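PDB 6HUN: ribulose bisphosphate carboxylase from Hyperthermus butylicus DSM 5456, which probably catalyses the addition of CO2 and water to ribulose 1,5-bisphosphate, giving two molecules of 3-phosphoglycerate, within an archaeal AMP degradation pathway. Local coordinates for residues E391-M396 / Q424-A429. Sequence-based numbering, arbitrary orientation.
Sequences EVIRVM and QAVEAA
Ile393 joins two helices of the catalytic barrel through a single methyl: its CD1 meets Ala429 CB at 3.9 Å and Val426 CG2 at a slightly longer 4.2 Å. The two partners lie three positions apart on helix 415-431, so the isoleucine tip meets methyls about one turn apart on the same side of that helix. CG1 stands anti to the carbonyl carbon (chi1 -63°) and CD1 continues the chain in an extended form (chi2 167°), which carries the methyl outward to the other helix. Ala429 answers with its CB directed at Ile393, whereas Val426 comes in from the flank with one branch. No hydrogen bond or salt bridge links the segments; only 104 Å² is buried between them, and the nearest CA atoms, those of Ile393 and Ala429, remain 7.5 Å apart. Between the two segments, close packing is limited to this small apolar patch, with Ile393 and Val426 buried and Ala429 partly exposed.

The solvent side is polar and belongs to 391-396 alone. There Arg394 grips Glu391 side-on, one helical turn back, in a salt bridge: Arg394 NE reaches Glu391 OE1 at 2.7 Å and NH2 reaches the same oxygen at 2.8 Å. OE1 lies close to the guanidinium plane, at its edge, while the bond from NH2 to OE2 is weak. Glu391 points away from 424-429 and the end of Arg394 also leads away, so this exposed pair takes no part in the contact.

Helix 389-396 follows strand 377-380, and helix 415-431 comes after strand 401-403 and short helix 405-409; these strands are the TIM barrel's last two. Val392 and Ile393 touch Met402 of strand 401-403; helix 339-352 flanks Val395 and Met396, while helix 435-438 packs against Ala428.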
# COMPACT_ATOMS: atom_id res chain seq x y z
N GLU A 391 -16.01 30.33 3.46
CA GLU A 391 -14.69 30.41 4.07
C GLU A 391 -13.74 29.38 3.48
O GLU A 391 -12.56 29.68 3.26
CB GLU A 391 -14.78 30.23 5.59
CG GLU A 391 -14.57 31.51 6.38
CD GLU A 391 -13.18 32.12 6.26
OE1 GLU A 391 -12.98 33.00 5.39
OE2 GLU A 391 -12.31 31.76 7.09
N VAL A 392 -14.23 28.17 3.21
CA VAL A 392 -13.38 27.15 2.59
C VAL A 392 -12.93 27.62 1.20
O VAL A 392 -11.76 27.51 0.84
CB VAL A 392 -14.11 25.80 2.52
CG1 VAL A 392 -13.32 24.84 1.69
CG2 VAL A 392 -14.29 25.27 3.95
N ILE A 393 -13.87 28.18 0.43
CA ILE A 393 -13.54 28.70 -0.90
C ILE A 393 -12.54 29.86 -0.82
O ILE A 393 -11.66 29.98 -1.68
CB ILE A 393 -14.84 29.12 -1.64
CG1 ILE A 393 -15.77 27.92 -1.87
CG2 ILE A 393 -14.50 29.72 -2.97
CD1 ILE A 393 -17.22 28.37 -2.32
N ARG A 394 -12.68 30.77 0.17
CA ARG A 394 -11.72 31.88 0.28
C ARG A 394 -10.32 31.36 0.63
O ARG A 394 -9.31 31.91 0.16
CB ARG A 394 -12.15 32.90 1.34
CG ARG A 394 -11.45 34.27 1.25
CD ARG A 394 -11.79 35.19 2.44
NE ARG A 394 -11.56 34.52 3.72
CZ ARG A 394 -10.36 34.30 4.25
NH1 ARG A 394 -9.27 34.70 3.60
NH2 ARG A 394 -10.25 33.65 5.41
N VAL A 395 -10.25 30.32 1.47
CA VAL A 395 -8.99 29.79 1.95
C VAL A 395 -8.39 28.80 0.97
O VAL A 395 -7.19 28.85 0.69
CB VAL A 395 -9.20 29.16 3.34
CG1 VAL A 395 -7.97 28.37 3.74
CG2 VAL A 395 -9.51 30.28 4.38
N MET A 396 -9.18 27.91 0.39
CA MET A 396 -8.64 26.88 -0.53
C MET A 396 -8.70 27.25 -1.99
O MET A 396 -8.14 26.51 -2.82
CB MET A 396 -9.39 25.58 -0.35
CG MET A 396 -9.01 24.88 0.90
SD MET A 396 -9.85 23.33 0.87
CE MET A 396 -8.93 22.39 -0.37
N GLN A 424 -26.67 27.84 -3.66
CA GLN A 424 -26.87 29.25 -3.36
C GLN A 424 -25.75 29.77 -2.48
O GLN A 424 -25.25 30.89 -2.68
CB GLN A 424 -28.23 29.47 -2.71
CG GLN A 424 -29.37 29.11 -3.61
CD GLN A 424 -30.66 28.94 -2.86
OE1 GLN A 424 -30.68 28.86 -1.62
NE2 GLN A 424 -31.76 28.95 -3.61
N ALA A 425 -25.30 28.95 -1.52
CA ALA A 425 -24.17 29.33 -0.68
C ALA A 425 -22.93 29.57 -1.52
O ALA A 425 -22.22 30.56 -1.32
CB ALA A 425 -23.92 28.26 0.38
N VAL A 426 -22.66 28.68 -2.50
CA VAL A 426 -21.54 28.88 -3.41
C VAL A 426 -21.73 30.13 -4.25
O VAL A 426 -20.76 30.84 -4.55
CB VAL A 426 -21.37 27.63 -4.30
CG1 VAL A 426 -20.39 27.88 -5.46
CG2 VAL A 426 -20.85 26.53 -3.41
N GLU A 427 -22.98 30.38 -4.68
CA GLU A 427 -23.32 31.56 -5.46
C GLU A 427 -23.02 32.84 -4.70
O GLU A 427 -22.42 33.77 -5.25
CB GLU A 427 -24.80 31.50 -5.84
CG GLU A 427 -25.15 32.35 -7.06
CD GLU A 427 -24.51 31.81 -8.33
OE1 GLU A 427 -25.20 31.13 -9.12
OE2 GLU A 427 -23.30 32.08 -8.55
N ALA A 428 -23.36 32.88 -3.41
CA ALA A 428 -23.02 34.05 -2.59
C ALA A 428 -21.51 34.28 -2.57
O ALA A 428 -21.05 35.42 -2.71
CB ALA A 428 -23.57 33.87 -1.19
N ALA A 429 -20.72 33.21 -2.44
CA ALA A 429 -19.27 33.34 -2.41
C ALA A 429 -18.72 33.85 -3.74
O ALA A 429 -17.84 34.71 -3.76
CB ALA A 429 -18.62 32.01 -2.03